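Long-range contact in putative glutathionylspermidine synthase (Methylobacillus flagellatus, PDB 3N6X), which probably acts as an ATP-dependent ligase of the circularly permuted ATP-grasp family, possibly a glutathionylspermidine synthase: residues 110-118 with 326-334. Residues are numbered along the deposited sequence; the frame is centred on the assembly and turned at random.
Sequences EIIKAGIVP and YVPEMIRFY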
loop_
_atom_site.group_PDB
_atom_site.type_symbol
_atom_site.label_atom_id
_atom_site.label_comp_id
_atom_site.label_asym_id
_atom_site.label_seq_id
_atom_site.Cartn_x
_atom_site.Cartn_y
_atom_site.Cartn_z
ATOM N N GLU A 110 -4.267 -18.980 -19.242
ATOM C CA GLU A 110 -5.422 -19.855 -19.031
ATOM C C GLU A 110 -6.703 -19.078 -18.701
ATOM O O GLU A 110 -7.781 -19.469 -19.156
ATOM C CB GLU A 110 -5.137 -20.906 -17.932
ATOM C CG GLU A 110 -4.086 -21.955 -18.300
ATOM C CD GLU A 110 -4.323 -22.818 -19.537
ATOM O OE1 GLU A 110 -5.479 -22.892 -20.018
ATOM O OE2 GLU A 110 -3.346 -23.452 -20.003
ATOM N N ILE A 111 -6.587 -17.984 -17.898
ATOM C CA ILE A 111 -7.738 -17.164 -17.498
ATOM C C ILE A 111 -8.354 -16.402 -18.690
ATOM O O ILE A 111 -9.539 -16.081 -18.657
ATOM C CB ILE A 111 -7.398 -16.230 -16.291
ATOM C CG1 ILE A 111 -8.700 -15.740 -15.580
ATOM C CG2 ILE A 111 -6.477 -15.047 -16.729
ATOM C CD1 ILE A 111 -8.553 -15.258 -14.104
ATOM N N ILE A 112 -7.538 -16.085 -19.724
ATOM C CA ILE A 112 -8.027 -15.408 -20.935
ATOM C C ILE A 112 -8.732 -16.443 -21.840
ATOM O O ILE A 112 -9.856 -16.200 -22.285
ATOM C CB ILE A 112 -6.900 -14.625 -21.678
ATOM C CG1 ILE A 112 -6.278 -13.525 -20.751
ATOM C CG2 ILE A 112 -7.445 -14.003 -22.980
ATOM C CD1 ILE A 112 -4.993 -12.794 -21.328
ATOM N N LYS A 113 -8.105 -17.634 -22.018
ATOM C CA LYS A 113 -8.670 -18.733 -22.806
ATOM C C LYS A 113 -9.998 -19.225 -22.214
ATOM O O LYS A 113 -10.859 -19.682 -22.967
ATOM C CB LYS A 113 -7.667 -19.901 -22.927
ATOM C CG LYS A 113 -6.377 -19.510 -23.642
ATOM C CD LYS A 113 -5.316 -20.602 -23.557
ATOM C CE LYS A 113 -4.130 -20.283 -24.438
ATOM N NZ LYS A 113 -3.002 -21.225 -24.207
ATOM N N ALA A 114 -10.161 -19.135 -20.861
ATOM C CA ALA A 114 -11.394 -19.530 -20.173
ATOM C C ALA A 114 -12.498 -18.438 -20.279
ATOM O O ALA A 114 -13.618 -18.644 -19.792
ATOM C CB ALA A 114 -11.110 -19.864 -18.711
ATOM N N GLY A 115 -12.165 -17.312 -20.914
ATOM C CA GLY A 115 -13.089 -16.201 -21.136
ATOM C C GLY A 115 -13.358 -15.318 -19.925
ATOM O O GLY A 115 -14.120 -14.347 -20.028
ATOM N N ILE A 116 -12.709 -15.618 -18.777
ATOM C CA ILE A 116 -12.907 -14.875 -17.520
ATOM C C ILE A 116 -12.312 -13.456 -17.559
ATOM O O ILE A 116 -12.982 -12.492 -17.165
ATOM C CB ILE A 116 -12.473 -15.718 -16.293
ATOM C CG1 ILE A 116 -13.443 -16.899 -16.095
ATOM C CG2 ILE A 116 -12.390 -14.856 -15.023
ATOM C CD1 ILE A 116 -12.810 -18.142 -15.714
ATOM N N VAL A 117 -11.089 -13.320 -18.068
ATOM C CA VAL A 117 -10.478 -12.006 -18.259
ATOM C C VAL A 117 -10.418 -11.746 -19.759
ATOM O O VAL A 117 -9.931 -12.595 -20.499
ATOM C CB VAL A 117 -9.077 -11.877 -17.576
ATOM C CG1 VAL A 117 -8.382 -10.574 -17.975
ATOM C CG2 VAL A 117 -9.197 -11.973 -16.054
ATOM N N PRO A 118 -10.997 -10.623 -20.245
ATOM C CA PRO A 118 -10.964 -10.341 -21.698
ATOM C C PRO A 118 -9.549 -10.212 -22.243
ATOM O O PRO A 118 -8.635 -9.838 -21.504
ATOM C CB PRO A 118 -11.697 -8.995 -21.815
ATOM C CG PRO A 118 -12.462 -8.850 -20.565
ATOM C CD PRO A 118 -11.674 -9.544 -19.504
ATOM N N TYR A 326 -11.337 -7.548 -11.953
ATOM C CA TYR A 326 -11.279 -9.005 -12.166
ATOM C C TYR A 326 -10.685 -9.779 -10.997
ATOM O O TYR A 326 -10.674 -11.008 -11.027
ATOM C CB TYR A 326 -10.519 -9.327 -13.467
ATOM C CG TYR A 326 -11.121 -8.649 -14.678
ATOM C CD1 TYR A 326 -12.370 -9.027 -15.165
ATOM C CD2 TYR A 326 -10.461 -7.600 -15.315
ATOM C CE1 TYR A 326 -12.950 -8.373 -16.253
ATOM C CE2 TYR A 326 -11.025 -6.950 -16.410
ATOM C CZ TYR A 326 -12.280 -7.323 -16.861
ATOM O OH TYR A 326 -12.834 -6.682 -17.935
ATOM N N VAL A 327 -10.186 -9.076 -9.970
ATOM C CA VAL A 327 -9.527 -9.717 -8.828
ATOM C C VAL A 327 -10.400 -10.776 -8.125
ATOM O O VAL A 327 -9.943 -11.912 -8.004
ATOM C CB VAL A 327 -8.820 -8.714 -7.863
ATOM C CG1 VAL A 327 -8.129 -9.456 -6.720
ATOM C CG2 VAL A 327 -7.812 -7.872 -8.625
ATOM N N PRO A 328 -11.707 -10.507 -7.815
ATOM C CA PRO A 328 -12.546 -11.568 -7.225
ATOM C C PRO A 328 -12.629 -12.827 -8.101
ATOM O O PRO A 328 -12.608 -13.940 -7.570
ATOM C CB PRO A 328 -13.915 -10.891 -7.057
ATOM C CG PRO A 328 -13.622 -9.459 -6.985
ATOM C CD PRO A 328 -12.447 -9.226 -7.885
ATOM N N GLU A 329 -12.651 -12.652 -9.447
ATOM C CA GLU A 329 -12.681 -13.774 -10.396
ATOM C C GLU A 329 -11.351 -14.527 -10.433
ATOM O O GLU A 329 -11.351 -15.737 -10.684
ATOM C CB GLU A 329 -13.080 -13.309 -11.812
ATOM C CG GLU A 329 -14.562 -13.009 -11.991
ATOM C CD GLU A 329 -15.530 -14.052 -11.459
ATOM O OE1 GLU A 329 -15.284 -15.262 -11.665
ATOM O OE2 GLU A 329 -16.531 -13.654 -10.826
HETATM N N MSE A 330 -10.202 -13.814 -10.187
HETATM C CA MSE A 330 -8.887 -14.479 -10.097
HETATM C C MSE A 330 -8.875 -15.428 -8.896
HETATM O O MSE A 330 -8.338 -16.520 -8.989
HETATM C CB MSE A 330 -7.766 -13.464 -9.920
HETATM C CG MSE A 330 -7.574 -12.523 -11.094
HETATM SE SE MSE A 330 -6.273 -11.131 -10.559
HETATM C CE MSE A 330 -6.603 -9.913 -11.972
ATOM N N ILE A 331 -9.418 -14.977 -7.746
ATOM C CA ILE A 331 -9.475 -15.799 -6.530
ATOM C C ILE A 331 -10.271 -17.101 -6.803
ATOM O O ILE A 331 -9.754 -18.183 -6.564
ATOM C CB ILE A 331 -10.017 -14.997 -5.302
ATOM C CG1 ILE A 331 -9.045 -13.861 -4.899
ATOM C CG2 ILE A 331 -10.305 -15.933 -4.107
ATOM C CD1 ILE A 331 -9.715 -12.671 -4.171
ATOM N N ARG A 332 -11.459 -16.986 -7.416
ATOM C CA ARG A 332 -12.286 -18.148 -7.800
ATOM C C ARG A 332 -11.570 -19.039 -8.801
ATOM O O ARG A 332 -11.518 -20.242 -8.598
ATOM C CB ARG A 332 -13.641 -17.689 -8.370
ATOM C CG ARG A 332 -14.444 -16.855 -7.401
ATOM C CD ARG A 332 -15.796 -16.489 -7.938
ATOM N NE ARG A 332 -16.644 -15.966 -6.872
ATOM C CZ ARG A 332 -16.975 -14.689 -6.737
ATOM N NH1 ARG A 332 -16.611 -13.800 -7.654
ATOM N NH2 ARG A 332 -17.707 -14.296 -5.710
ATOM N N PHE A 333 -10.960 -18.446 -9.854
ATOM C CA PHE A 333 -10.276 -19.217 -10.901
ATOM C C PHE A 333 -8.997 -19.939 -10.405
ATOM O O PHE A 333 -8.845 -21.132 -10.642
ATOM C CB PHE A 333 -9.978 -18.329 -12.134
ATOM C CG PHE A 333 -9.380 -19.064 -13.321
ATOM C CD1 PHE A 333 -10.188 -19.819 -14.176
ATOM C CD2 PHE A 333 -8.014 -18.993 -13.591
ATOM C CE1 PHE A 333 -9.636 -20.492 -15.276
ATOM C CE2 PHE A 333 -7.467 -19.667 -14.688
ATOM C CZ PHE A 333 -8.283 -20.416 -15.523
ATOM N N TYR A 334 -8.081 -19.220 -9.747
ATOM C CA TYR A 334 -6.803 -19.808 -9.335
ATOM C C TYR A 334 -6.860 -20.601 -8.078
ATOM O O TYR A 334 -6.089 -21.555 -7.927
ATOM C CB TYR A 334 -5.699 -18.731 -9.227
ATOM C CG TYR A 334 -5.432 -18.046 -10.550
ATOM C CD1 TYR A 334 -4.872 -18.742 -11.619
ATOM C CD2 TYR A 334 -5.766 -16.711 -10.745
ATOM C CE1 TYR A 334 -4.636 -18.117 -12.842
ATOM C CE2 TYR A 334 -5.587 -16.093 -11.975
ATOM C CZ TYR A 334 -5.017 -16.797 -13.022
ATOM O OH TYR A 334 -4.804 -16.165 -14.215
#
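I111 and F333 meet in an apolar seam in this circularly permuted ATP-grasp protein, where the short helix 110-113 and the turn after it pack on helix 327-335. The F333 ring, its CG anti to the backbone N (chi1 -175°), reaches under the short helix: CA of I111 stands over one face, 4.2 Å from the ring centroid, a CH-pi contact 28° off the normal, and CG1 lies above the same ring near its rim. CB of E110 meets the ring in plane at its edge, A114 CB approaches CE1 obliquely, and I116 CD1 comes within 3.5 Å of F333 CD1. An alanine in place of F333 would probably open a gap beneath I111 and deprive A114 and I116 CD1 of their packing surface. I111 CD1, also against the phenyl ring, lies 3.7 Å from Y334 CE2 and touches CG of the selenomethionine M330. I111 CG2 is 3.2 Å from Y334 OH, a hydroxyl hydrogen-bonded to D104. Past G115, where the chain leaves helical angles with a positive phi, I116 CG2 abuts E329 CB at 3.6 Å. Farther along, V117 CG2 leans on Y326 CB, and P118 CD meets the tyrosine ring obliquely, 3.5 Å from CZ. The E329 carboxylate turns to its own helix, where OE2 pairs with R332 NH1 in a salt bridge whose hydrogen bond is weak. D104, near the end of helix 81-105, joins both sides, since its carboxylate also accepts the backbone N-H groups of E110 and I111. Helix 81-105 further underlies helix 327-335, with V327 on R94, M330 on F101 and I331 on A97.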